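PDB 1M22: peptide amidase from Stenotrophomonas maltophilia, which probably hydrolyses amide bonds as a serine hydrolase of the amidase signature family, acting on peptide amides. Local coordinates for residues Y112-A120 with T239-A247; V180-I190 with I217-A228. One frame throughout, in Å; residues are numbered along the deposited sequence.

How the contacts relate
From the N terminus, helix 112-119 comes first, the strand 180-185 next, then the 217-228 segment, and last the end of helix 231-241 with the turn that follows it. Contact 2 closes the shorter loop, which carries helix 191-196 and strand 200-203, and lies nested within the longer loop closed by contact 1. Contact 2 pairs two neighbouring strands in the middle of the eleven-stranded sheet; contact 1 joins two helices of the layer covering it. Strand 223-228 leads directly into helix 231-241, linking the two along the chain. They also touch in space, where Leu113 packs on Ala224 and Leu117 on Ile182.

Contact 1. Residues Y112-A120 with T239-A247; sequences YLVRRLRDA and TAIAGRDDA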
ATOM      1  N   TYR A 112      14.882   4.672   4.902  1.00  7.75           N
ATOM      2  CA  TYR A 112      14.879   6.093   4.580  1.00  7.94           C
ATOM      3  C   TYR A 112      13.523   6.758   4.821  1.00  6.93           C
ATOM      4  O   TYR A 112      13.449   7.802   5.467  1.00  7.51           O
ATOM      5  CB  TYR A 112      15.297   6.314   3.123  1.00  9.18           C
ATOM      6  CG  TYR A 112      15.449   7.777   2.770  1.00 11.90           C
ATOM      7  CD1 TYR A 112      16.560   8.501   3.196  1.00 14.35           C
ATOM      8  CD2 TYR A 112      14.460   8.450   2.050  1.00 11.65           C
ATOM      9  CE1 TYR A 112      16.684   9.859   2.920  1.00 16.21           C
ATOM     10  CE2 TYR A 112      14.575   9.811   1.769  1.00 12.66           C
ATOM     11  CZ  TYR A 112      15.689  10.504   2.210  1.00 17.03           C
ATOM     12  OH  TYR A 112      15.808  11.850   1.958  1.00 21.80           O
ATOM     13  N   LEU A 113      12.446   6.162   4.319  1.00  6.84           N
ATOM     14  CA  LEU A 113      11.135   6.778   4.496  1.00  6.64           C
ATOM     15  C   LEU A 113      10.714   6.843   5.960  1.00  6.28           C
ATOM     16  O   LEU A 113       9.937   7.718   6.345  1.00  7.31           O
ATOM     17  CB  LEU A 113      10.079   6.056   3.654  1.00  6.81           C
ATOM     18  CG  LEU A 113       9.616   4.650   4.025  1.00  6.91           C
ATOM     19  CD1 LEU A 113       8.534   4.721   5.099  1.00  7.97           C
ATOM     20  CD2 LEU A 113       9.053   3.984   2.784  1.00  8.50           C
ATOM     21  N   VAL A 114      11.225   5.929   6.780  1.00  6.97           N
ATOM     22  CA  VAL A 114      10.894   5.936   8.199  1.00  7.12           C
ATOM     23  C   VAL A 114      11.639   7.091   8.867  1.00  8.64           C
ATOM     24  O   VAL A 114      11.103   7.755   9.756  1.00  8.93           O
ATOM     25  CB  VAL A 114      11.256   4.594   8.868  1.00  7.38           C
ATOM     26  CG1 VAL A 114      11.055   4.681  10.375  1.00  8.99           C
ATOM     27  CG2 VAL A 114      10.381   3.490   8.292  1.00  7.50           C
ATOM     28  N   ARG A 115      12.873   7.338   8.433  1.00  7.81           N
ATOM     29  CA  ARG A 115      13.639   8.449   8.981  1.00  9.12           C
ATOM     30  C   ARG A 115      12.895   9.738   8.633  1.00  8.94           C
ATOM     31  O   ARG A 115      12.796  10.650   9.452  1.00  9.12           O
ATOM     32  CB  ARG A 115      15.056   8.477   8.395  1.00 11.04           C
ATOM     33  CG  ARG A 115      15.886   7.248   8.751  1.00 12.97           C
ATOM     34  CD  ARG A 115      17.384   7.521   8.676  1.00 16.88           C
ATOM     35  NE  ARG A 115      17.868   7.764   7.318  1.00 20.63           N
ATOM     36  CZ  ARG A 115      18.030   6.819   6.397  1.00 22.67           C
ATOM     37  NH1 ARG A 115      17.748   5.555   6.680  1.00 23.40           N
ATOM     38  NH2 ARG A 115      18.489   7.137   5.194  1.00 24.69           N
ATOM     39  N   ARG A 116      12.350   9.809   7.421  1.00  7.68           N
ATOM     40  CA  ARG A 116      11.607  10.998   7.022  1.00  8.48           C
ATOM     41  C   ARG A 116      10.343  11.169   7.862  1.00  7.94           C
ATOM     42  O   ARG A 116      10.016  12.281   8.275  1.00  9.40           O
ATOM     43  CB  ARG A 116      11.228  10.940   5.540  1.00 10.70           C
ATOM     44  CG  ARG A 116      12.399  11.081   4.579  1.00 13.47           C
ATOM     45  CD  ARG A 116      11.905  11.283   3.154  1.00 17.71           C
ATOM     46  NE  ARG A 116      11.255  12.579   2.972  1.00 21.50           N
ATOM     47  CZ  ARG A 116      11.902  13.739   2.907  1.00 25.25           C
ATOM     48  NH1 ARG A 116      13.223  13.772   3.009  1.00 26.58           N
ATOM     49  NH2 ARG A 116      11.227  14.869   2.740  1.00 26.51           N
ATOM     50  N   LEU A 117       9.630  10.077   8.122  1.00  7.27           N
ATOM     51  CA  LEU A 117       8.410  10.155   8.923  1.00  7.50           C
ATOM     52  C   LEU A 117       8.714  10.585  10.352  1.00  7.94           C
ATOM     53  O   LEU A 117       8.000  11.408  10.922  1.00  8.33           O
ATOM     54  CB  LEU A 117       7.687   8.806   8.928  1.00  6.81           C
ATOM     55  CG  LEU A 117       6.958   8.454   7.630  1.00  6.94           C
ATOM     56  CD1 LEU A 117       6.532   7.000   7.669  1.00  8.43           C
ATOM     57  CD2 LEU A 117       5.758   9.369   7.447  1.00  7.64           C
ATOM     58  N   ARG A 118       9.772  10.035  10.934  1.00  8.19           N
ATOM     59  CA  ARG A 118      10.120  10.403  12.297  1.00  8.27           C
ATOM     60  C   ARG A 118      10.603  11.849  12.376  1.00 10.06           C
ATOM     61  O   ARG A 118      10.285  12.553  13.335  1.00 10.42           O
ATOM     62  CB  ARG A 118      11.151   9.425  12.870  1.00 10.56           C
ATOM     63  CG  ARG A 118      10.494   8.133  13.357  1.00 11.01           C
ATOM     64  CD  ARG A 118      11.484   7.103  13.876  1.00 13.53           C
ATOM     65  NE  ARG A 118      10.820   6.157  14.771  1.00 16.41           N
ATOM     66  CZ  ARG A 118      11.158   4.879  14.904  1.00 15.43           C
ATOM     67  NH1 ARG A 118      12.157   4.373  14.192  1.00 16.37           N
ATOM     68  NH2 ARG A 118      10.498   4.105  15.755  1.00 15.48           N
ATOM     69  N   ASP A 119      11.347  12.302  11.370  1.00  9.50           N
ATOM     70  CA  ASP A 119      11.812  13.685  11.365  1.00 11.33           C
ATOM     71  C   ASP A 119      10.602  14.615  11.257  1.00  9.94           C
ATOM     72  O   ASP A 119      10.615  15.726  11.786  1.00 11.31           O
ATOM     73  CB  ASP A 119      12.773  13.937  10.198  1.00 13.72           C
ATOM     74  CG  ASP A 119      14.087  13.198  10.355  1.00 20.66           C
ATOM     75  OD1 ASP A 119      14.592  13.116  11.493  1.00 24.20           O
ATOM     76  OD2 ASP A 119      14.623  12.709   9.336  1.00 25.44           O
ATOM     77  N   ALA A 120       9.557  14.148  10.578  1.00  8.79           N
ATOM     78  CA  ALA A 120       8.324  14.913  10.408  1.00  8.91           C
ATOM     79  C   ALA A 120       7.478  14.899  11.683  1.00  8.50           C
ATOM     80  O   ALA A 120       6.437  15.560  11.754  1.00  9.38           O
ATOM     81  CB  ALA A 120       7.517  14.354   9.238  1.00  9.52           C
ATOM     82  N   THR A 239       3.434  13.529   1.126  1.00  6.65           N
ATOM     83  CA  THR A 239       4.241  14.736   1.238  1.00  8.10           C
ATOM     84  C   THR A 239       5.463  14.500   2.127  1.00  9.27           C
ATOM     85  O   THR A 239       6.548  15.014   1.859  1.00 11.49           O
ATOM     86  CB  THR A 239       3.402  15.897   1.820  1.00  8.11           C
ATOM     87  OG1 THR A 239       2.321  16.201   0.927  1.00  8.90           O
ATOM     88  CG2 THR A 239       4.262  17.142   2.010  1.00 12.25           C
ATOM     89  N   ALA A 240       5.287  13.708   3.177  1.00  7.75           N
ATOM     90  CA  ALA A 240       6.378  13.431   4.100  1.00  8.14           C
ATOM     91  C   ALA A 240       7.380  12.373   3.627  1.00  8.87           C
ATOM     92  O   ALA A 240       8.574  12.487   3.912  1.00 11.10           O
ATOM     93  CB  ALA A 240       5.808  13.026   5.460  1.00  9.63           C
ATOM     94  N   ILE A 241       6.915  11.355   2.907  1.00  7.92           N
ATOM     95  CA  ILE A 241       7.820  10.292   2.476  1.00  7.91           C
ATOM     96  C   ILE A 241       8.486  10.468   1.116  1.00  8.43           C
ATOM     97  O   ILE A 241       9.500   9.825   0.845  1.00  9.07           O
ATOM     98  CB  ILE A 241       7.121   8.902   2.512  1.00  7.62           C
ATOM     99  CG1 ILE A 241       5.967   8.840   1.510  1.00  7.76           C
ATOM    100  CG2 ILE A 241       6.622   8.616   3.927  1.00 10.49           C
ATOM    101  CD1 ILE A 241       5.287   7.474   1.447  1.00  8.79           C
ATOM    102  N   ALA A 242       7.937  11.322   0.260  1.00  7.11           N
ATOM    103  CA  ALA A 242       8.539  11.532  -1.054  1.00  7.22           C
ATOM    104  C   ALA A 242       9.875  12.249  -0.920  1.00  7.96           C
ATOM    105  O   ALA A 242      10.021  13.158  -0.101  1.00 10.32           O
ATOM    106  CB  ALA A 242       7.601  12.343  -1.946  1.00  7.54           C
ATOM    107  N   GLY A 243      10.853  11.838  -1.719  1.00  8.62           N
ATOM    108  CA  GLY A 243      12.149  12.490  -1.660  1.00  9.50           C
ATOM    109  C   GLY A 243      13.276  11.684  -2.269  1.00  9.02           C
ATOM    110  O   GLY A 243      13.220  10.454  -2.320  1.00  9.57           O
ATOM    111  N   ARG A 244      14.303  12.385  -2.736  1.00  8.75           N
ATOM    112  CA  ARG A 244      15.463  11.743  -3.338  1.00  9.34           C
ATOM    113  C   ARG A 244      16.347  11.110  -2.265  1.00  8.76           C
ATOM    114  O   ARG A 244      16.553  11.679  -1.190  1.00 11.46           O
ATOM    115  CB  ARG A 244      16.272  12.766  -4.137  1.00 11.06           C
ATOM    116  CG  ARG A 244      17.421  12.171  -4.934  1.00 15.04           C
ATOM    117  CD  ARG A 244      18.091  13.226  -5.802  1.00 21.36           C
ATOM    118  NE  ARG A 244      19.134  12.654  -6.648  1.00 27.62           N
ATOM    119  CZ  ARG A 244      19.846  13.346  -7.532  1.00 30.59           C
ATOM    120  NH1 ARG A 244      19.630  14.645  -7.691  1.00 33.06           N
ATOM    121  NH2 ARG A 244      20.775  12.739  -8.258  1.00 32.41           N
ATOM    122  N   ASP A 245      16.862   9.924  -2.566  1.00  8.77           N
ATOM    123  CA  ASP A 245      17.730   9.188  -1.653  1.00  9.05           C
ATOM    124  C   ASP A 245      18.872   8.590  -2.469  1.00  9.43           C
ATOM    125  O   ASP A 245      18.635   7.812  -3.393  1.00  9.45           O
ATOM    126  CB  ASP A 245      16.922   8.082  -0.957  1.00  9.08           C
ATOM    127  CG  ASP A 245      17.770   7.194  -0.055  1.00 11.60           C
ATOM    128  OD1 ASP A 245      18.931   7.543   0.248  1.00 11.58           O
ATOM    129  OD2 ASP A 245      17.260   6.134   0.362  1.00  9.72           O
ATOM    130  N   ASP A 246      20.106   8.962  -2.135  1.00  9.49           N
ATOM    131  CA  ASP A 246      21.271   8.451  -2.856  1.00 10.45           C
ATOM    132  C   ASP A 246      21.343   6.924  -2.880  1.00 10.22           C
ATOM    133  O   ASP A 246      21.921   6.344  -3.797  1.00 10.50           O
ATOM    134  CB  ASP A 246      22.572   8.991  -2.248  1.00 13.51           C
ATOM    135  CG  ASP A 246      22.721  10.492  -2.411  1.00 17.61           C
ATOM    136  OD1 ASP A 246      22.328  11.024  -3.469  1.00 21.31           O
ATOM    137  OD2 ASP A 246      23.254  11.135  -1.483  1.00 21.84           O
ATOM    138  N   ALA A 247      20.758   6.275  -1.876  1.00  9.29           N
ATOM    139  CA  ALA A 247      20.789   4.817  -1.800  1.00  9.81           C
ATOM    140  C   ALA A 247      19.815   4.130  -2.758  1.00  9.60           C
ATOM    141  O   ALA A 247      19.877   2.913  -2.943  1.00 11.38           O
ATOM    142  CB  ALA A 247      20.521   4.364  -0.374  1.00 11.16           C
TER
HETATM  143  O   HOH W   1      19.131   5.784   2.699  1.00 21.58           O
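Leu117 and Ile241 pack side by side at the buried end of this contact, with Leu117 CD2 3.7 Å from Ile241 CG2. Leu113 adds its CB, 4.3 Å from Ile241 CB, and Ala240 CB meets Leu117 CD2 at 4.2 Å. Beside this apolar patch, Arg116 bends at its third torsion (chi3 69°) to bring its NE to Ala240 O, a 2.8 Å hydrogen bond, while Ala242 O lies over one face of the guanidinium. The side chain thus wraps the C-terminal end of helix 231-241, where the positive charge probably suits the carbonyls gathered there. These are two helices of the layer covering the central sheet of the amidase fold, and Leu117 also touches Leu83 and Leu85 of strand 82-86. Beyond the helix end the contact becomes more polar. Asp245 and Tyr112 run in opposite directions, carboxylate and ring stacked with planes 17° apart; Asp245 CB sits over the centre of the Tyr112 ring, 3.9 Å from its centroid, as a CH-pi contact. Asp245 OD2 is hydrogen-bonded to Ser210 OG, and OD1 takes the backbone N of Ala247 in an Asx turn. On the exposed side, a water accepts from Arg115 NH2 at 2.9 Å and lies 3.0 Å from Asp245 OD2.

Contact 2. Residues V180-I190 with I217-A228; sequences VAIGTETDGSI and ISFSQDTAGPMA
With its OG1 anti to the carbonyl carbon (chi1 -64°), Thr186 lies alongside Asp222, whose chi1 of -77° turns the carboxylate the same way, and OG1 donates to Asp222 OD1 at 2.7 Å. The hydroxyl comes from above the carboxylate plane, and Ser218 N reaches OD1 from the opposite face. Asp222 OD2 takes Ile217 N on its syn lone pair, so the carboxylate is held by three donors. Ile217 CG2 packs on Thr186 CG2 at 3.8 Å, and the extended Gln221 brings NE2 to Thr186 O at 3.0 Å. These bonds tie together the loops beyond an antiparallel strand pair, 180-185 with 223-228, whose ladder runs from Ala181-Met227 to Glu185-Thr223. With no side chain on Gly225, Ile190 CD1 comes to 3.6 Å from Gly225 N, where a CB would collide with it, and Met227 SD lies 3.8 Å from Gly183 CA. Glu185 OE1 accepts from Ile190 N at 2.8 Å, bracing the loop of the nucleophile Ser189, which hydrogen-bonds Ser165. Thr184 OG1 is hydrogen-bonded to NZ of the active-site Lys86, in the neighbouring strand 82-86. Helix 231-241 covers the face of Ile182 and Pro226, helix 167-174 that of Ala181 and Met227, and strand 200-203 continues the sheet beyond 223-228.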
ATOM      1  N   VAL A 180      -2.835   6.639  10.152  1.00  6.15           N
ATOM      2  CA  VAL A 180      -2.499   6.251   8.786  1.00  5.84           C
ATOM      3  C   VAL A 180      -1.501   5.097   8.834  1.00  5.39           C
ATOM      4  O   VAL A 180      -1.016   4.728   9.906  1.00  6.20           O
ATOM      5  CB  VAL A 180      -1.857   7.429   8.016  1.00  6.57           C
ATOM      6  CG1 VAL A 180      -2.864   8.556   7.847  1.00  8.58           C
ATOM      7  CG2 VAL A 180      -0.626   7.932   8.764  1.00  8.63           C
ATOM      8  N   ALA A 181      -1.188   4.536   7.673  1.00  5.97           N
ATOM      9  CA  ALA A 181      -0.238   3.434   7.595  1.00  6.17           C
ATOM     10  C   ALA A 181       0.523   3.457   6.278  1.00  6.08           C
ATOM     11  O   ALA A 181       0.132   4.140   5.328  1.00  7.04           O
ATOM     12  CB  ALA A 181      -0.961   2.095   7.748  1.00  6.39           C
ATOM     13  N   ILE A 182       1.623   2.714   6.240  1.00  5.55           N
ATOM     14  CA  ILE A 182       2.439   2.608   5.040  1.00  6.07           C
ATOM     15  C   ILE A 182       2.399   1.161   4.563  1.00  6.31           C
ATOM     16  O   ILE A 182       2.538   0.224   5.362  1.00  6.84           O
ATOM     17  CB  ILE A 182       3.927   2.964   5.299  1.00  6.03           C
ATOM     18  CG1 ILE A 182       4.053   4.343   5.949  1.00  8.29           C
ATOM     19  CG2 ILE A 182       4.699   2.929   3.982  1.00  6.49           C
ATOM     20  CD1 ILE A 182       3.530   5.479   5.101  1.00  8.39           C
ATOM     21  N   GLY A 183       2.189   0.986   3.266  1.00  5.67           N
ATOM     22  CA  GLY A 183       2.193  -0.345   2.688  1.00  5.80           C
ATOM     23  C   GLY A 183       3.204  -0.339   1.557  1.00  5.45           C
ATOM     24  O   GLY A 183       3.909   0.652   1.361  1.00  6.09           O
ATOM     25  N   THR A 184       3.313  -1.452   0.837  1.00  5.54           N
ATOM     26  CA  THR A 184       4.207  -1.520  -0.314  1.00  4.65           C
ATOM     27  C   THR A 184       3.494  -2.296  -1.407  1.00  5.89           C
ATOM     28  O   THR A 184       2.628  -3.131  -1.131  1.00  6.12           O
ATOM     29  CB  THR A 184       5.578  -2.221  -0.029  1.00  6.29           C
ATOM     30  OG1 THR A 184       5.389  -3.635   0.110  1.00  7.49           O
ATOM     31  CG2 THR A 184       6.234  -1.658   1.216  1.00  7.34           C
ATOM     32  N   GLU A 185       3.842  -1.997  -2.653  1.00  5.84           N
ATOM     33  CA  GLU A 185       3.236  -2.682  -3.778  1.00  6.37           C
ATOM     34  C   GLU A 185       4.263  -3.081  -4.820  1.00  6.96           C
ATOM     35  O   GLU A 185       5.194  -2.329  -5.125  1.00  8.58           O
ATOM     36  CB  GLU A 185       2.162  -1.810  -4.455  1.00  6.35           C
ATOM     37  CG  GLU A 185       1.569  -2.476  -5.713  1.00  7.32           C
ATOM     38  CD  GLU A 185       0.173  -1.989  -6.098  1.00  7.82           C
ATOM     39  OE1 GLU A 185      -0.593  -1.548  -5.211  1.00  8.03           O
ATOM     40  OE2 GLU A 185      -0.174  -2.082  -7.297  1.00  8.43           O
ATOM     41  N   THR A 186       4.088  -4.288  -5.343  1.00  7.47           N
ATOM     42  CA  THR A 186       4.919  -4.812  -6.415  1.00  7.06           C
ATOM     43  C   THR A 186       3.908  -4.975  -7.556  1.00  7.58           C
ATOM     44  O   THR A 186       4.151  -4.549  -8.680  1.00  8.44           O
ATOM     45  CB  THR A 186       5.571  -6.139  -6.010  1.00  8.55           C
ATOM     46  OG1 THR A 186       6.459  -5.898  -4.907  1.00 11.05           O
ATOM     47  CG2 THR A 186       6.362  -6.723  -7.173  1.00 11.30           C
ATOM     48  N   ASP A 187       2.764  -5.581  -7.249  1.00  8.59           N
ATOM     49  CA  ASP A 187       1.672  -5.711  -8.214  1.00  7.61           C
ATOM     50  C   ASP A 187       0.355  -5.952  -7.473  1.00  8.60           C
ATOM     51  O   ASP A 187      -0.030  -7.095  -7.206  1.00 10.05           O
ATOM     52  CB  ASP A 187       1.904  -6.832  -9.233  1.00  8.66           C
ATOM     53  CG  ASP A 187       0.920  -6.756 -10.400  1.00 10.78           C
ATOM     54  OD1 ASP A 187      -0.220  -6.290 -10.192  1.00 11.53           O
ATOM     55  OD2 ASP A 187       1.272  -7.157 -11.529  1.00 12.48           O
ATOM     56  N   GLY A 188      -0.309  -4.852  -7.127  1.00  7.22           N
ATOM     57  CA  GLY A 188      -1.588  -4.898  -6.440  1.00  7.72           C
ATOM     58  C   GLY A 188      -1.566  -4.846  -4.921  1.00  7.26           C
ATOM     59  O   GLY A 188      -2.613  -4.620  -4.307  1.00  8.09           O
ATOM     60  N   SER A 189      -0.392  -5.008  -4.313  1.00  6.52           N
ATOM     61  CA  SER A 189      -0.288  -5.053  -2.852  1.00  6.94           C
ATOM     62  C   SER A 189      -0.701  -3.845  -2.019  1.00  6.06           C
ATOM     63  O   SER A 189      -0.775  -3.950  -0.792  1.00  6.44           O
ATOM     64  CB  SER A 189       1.110  -5.504  -2.438  1.00  8.42           C
ATOM     65  OG  SER A 189       1.245  -6.904  -2.634  1.00 17.00           O
ATOM     66  N   ILE A 190      -0.928  -2.698  -2.652  1.00  5.35           N
ATOM     67  CA  ILE A 190      -1.425  -1.545  -1.909  1.00  5.01           C
ATOM     68  C   ILE A 190      -2.882  -1.314  -2.301  1.00  5.36           C
ATOM     69  O   ILE A 190      -3.770  -1.338  -1.450  1.00  6.74           O
ATOM     70  CB  ILE A 190      -0.638  -0.240  -2.195  1.00  5.00           C
ATOM     71  CG1 ILE A 190       0.696  -0.258  -1.443  1.00  6.39           C
ATOM     72  CG2 ILE A 190      -1.466   0.982  -1.759  1.00  7.02           C
ATOM     73  CD1 ILE A 190       1.606   0.903  -1.784  1.00  6.99           C
ATOM     74  N   ILE A 217      11.197  -7.194  -3.639  1.00  9.19           N
ATOM     75  CA  ILE A 217      10.763  -8.209  -4.578  1.00  9.85           C
ATOM     76  C   ILE A 217      11.379  -7.716  -5.885  1.00  9.40           C
ATOM     77  O   ILE A 217      12.292  -8.337  -6.412  1.00 11.97           O
ATOM     78  CB  ILE A 217       9.235  -8.326  -4.785  1.00  7.82           C
ATOM     79  CG1 ILE A 217       8.565  -8.906  -3.537  1.00 10.07           C
ATOM     80  CG2 ILE A 217       8.967  -9.268  -5.968  1.00  9.88           C
ATOM     81  CD1 ILE A 217       7.061  -9.077  -3.674  1.00 11.04           C
ATOM     82  N   SER A 218      10.932  -6.555  -6.359  1.00  8.60           N
ATOM     83  CA  SER A 218      11.397  -5.999  -7.631  1.00  8.25           C
ATOM     84  C   SER A 218      11.840  -4.531  -7.616  1.00  8.29           C
ATOM     85  O   SER A 218      11.059  -3.643  -7.270  1.00  9.80           O
ATOM     86  CB  SER A 218      10.270  -6.165  -8.652  1.00 10.02           C
ATOM     87  OG  SER A 218      10.477  -5.390  -9.816  1.00 10.15           O
ATOM     88  N   PHE A 219      13.076  -4.252  -8.012  1.00  8.14           N
ATOM     89  CA  PHE A 219      13.491  -2.858  -8.041  1.00  8.67           C
ATOM     90  C   PHE A 219      12.780  -2.126  -9.178  1.00  8.10           C
ATOM     91  O   PHE A 219      12.655  -0.903  -9.157  1.00  7.90           O
ATOM     92  CB  PHE A 219      15.017  -2.726  -8.158  1.00 11.44           C
ATOM     93  CG  PHE A 219      15.621  -3.480  -9.302  1.00 12.84           C
ATOM     94  CD1 PHE A 219      15.455  -3.046 -10.612  1.00 12.87           C
ATOM     95  CD2 PHE A 219      16.383  -4.615  -9.064  1.00 14.59           C
ATOM     96  CE1 PHE A 219      16.049  -3.737 -11.670  1.00 16.19           C
ATOM     97  CE2 PHE A 219      16.980  -5.311 -10.114  1.00 16.05           C
ATOM     98  CZ  PHE A 219      16.812  -4.872 -11.416  1.00 14.91           C
ATOM     99  N   SER A 220      12.290  -2.870 -10.164  1.00  7.23           N
ATOM    100  CA  SER A 220      11.579  -2.256 -11.276  1.00  7.06           C
ATOM    101  C   SER A 220      10.155  -1.818 -10.922  1.00  7.03           C
ATOM    102  O   SER A 220       9.669  -0.816 -11.455  1.00  8.72           O
ATOM    103  CB  SER A 220      11.507  -3.221 -12.466  1.00  7.56           C
ATOM    104  OG  SER A 220      12.786  -3.427 -13.044  1.00 10.27           O
ATOM    105  N   GLN A 221       9.497  -2.542 -10.017  1.00  7.02           N
ATOM    106  CA  GLN A 221       8.105  -2.244  -9.672  1.00  6.15           C
ATOM    107  C   GLN A 221       7.797  -1.861  -8.229  1.00  6.59           C
ATOM    108  O   GLN A 221       6.766  -1.249  -7.964  1.00  6.58           O
ATOM    109  CB  GLN A 221       7.228  -3.446 -10.058  1.00  6.71           C
ATOM    110  CG  GLN A 221       7.374  -3.841 -11.524  1.00  7.99           C
ATOM    111  CD  GLN A 221       6.532  -5.035 -11.955  1.00  7.13           C
ATOM    112  OE1 GLN A 221       6.732  -5.573 -13.043  1.00  8.19           O
ATOM    113  NE2 GLN A 221       5.584  -5.448 -11.117  1.00  7.22           N
ATOM    114  N   ASP A 222       8.677  -2.217  -7.302  1.00  6.01           N
ATOM    115  CA  ASP A 222       8.455  -1.950  -5.883  1.00  6.30           C
ATOM    116  C   ASP A 222       8.335  -0.494  -5.479  1.00  5.86           C
ATOM    117  O   ASP A 222       9.069   0.360  -5.962  1.00  6.79           O
ATOM    118  CB  ASP A 222       9.606  -2.498  -5.034  1.00  8.44           C
ATOM    119  CG  ASP A 222       9.566  -4.002  -4.836  1.00 11.36           C
ATOM    120  OD1 ASP A 222       8.800  -4.711  -5.516  1.00 10.39           O
ATOM    121  OD2 ASP A 222      10.345  -4.470  -3.975  1.00 14.35           O
ATOM    122  N   THR A 223       7.413  -0.222  -4.565  1.00  5.88           N
ATOM    123  CA  THR A 223       7.306   1.104  -3.983  1.00  6.63           C
ATOM    124  C   THR A 223       6.416   1.103  -2.765  1.00  5.19           C
ATOM    125  O   THR A 223       5.429   0.367  -2.691  1.00  5.82           O
ATOM    126  CB  THR A 223       6.785   2.191  -4.947  1.00  6.29           C
ATOM    127  OG1 THR A 223       6.833   3.461  -4.274  1.00  7.68           O
ATOM    128  CG2 THR A 223       5.355   1.910  -5.374  1.00  8.37           C
ATOM    129  N   ALA A 224       6.801   1.909  -1.789  1.00  5.90           N
ATOM    130  CA  ALA A 224       6.006   2.071  -0.590  1.00  5.79           C
ATOM    131  C   ALA A 224       4.955   3.113  -0.959  1.00  6.85           C
ATOM    132  O   ALA A 224       5.106   3.856  -1.938  1.00  6.25           O
ATOM    133  CB  ALA A 224       6.867   2.573   0.559  1.00  6.77           C
ATOM    134  N   GLY A 225       3.886   3.166  -0.182  1.00  5.44           N
ATOM    135  CA  GLY A 225       2.839   4.128  -0.454  1.00  6.26           C
ATOM    136  C   GLY A 225       1.918   4.248   0.736  1.00  5.80           C
ATOM    137  O   GLY A 225       1.858   3.344   1.572  1.00  5.94           O
ATOM    138  N   PRO A 226       1.176   5.353   0.839  1.00  4.52           N
ATOM    139  CA  PRO A 226       0.259   5.561   1.959  1.00  6.35           C
ATOM    140  C   PRO A 226      -1.062   4.815   1.854  1.00  5.04           C
ATOM    141  O   PRO A 226      -1.559   4.534   0.763  1.00  6.85           O
ATOM    142  CB  PRO A 226       0.051   7.069   1.944  1.00  8.34           C
ATOM    143  CG  PRO A 226       0.053   7.371   0.478  1.00  8.90           C
ATOM    144  CD  PRO A 226       1.212   6.535  -0.042  1.00  6.88           C
ATOM    145  N   MET A 227      -1.611   4.495   3.017  1.00  6.42           N
ATOM    146  CA  MET A 227      -2.904   3.840   3.138  1.00  6.37           C
ATOM    147  C   MET A 227      -3.592   4.653   4.231  1.00  5.93           C
ATOM    148  O   MET A 227      -3.040   4.866   5.315  1.00  6.89           O
ATOM    149  CB  MET A 227      -2.707   2.369   3.495  1.00  8.59           C
ATOM    150  CG  MET A 227      -1.938   1.657   2.378  1.00  9.79           C
ATOM    151  SD  MET A 227      -1.582  -0.092   2.594  1.00 11.01           S
ATOM    152  CE  MET A 227      -3.092  -0.848   1.970  1.00 10.19           C
ATOM    153  N   ALA A 228      -4.788   5.137   3.919  1.00  5.10           N
ATOM    154  CA  ALA A 228      -5.517   6.010   4.823  1.00  5.57           C
ATOM    155  C   ALA A 228      -7.004   5.938   4.560  1.00  5.30           C
ATOM    156  O   ALA A 228      -7.440   5.396   3.551  1.00  6.11           O
ATOM    157  CB  ALA A 228      -5.031   7.442   4.629  1.00  6.77           C
TER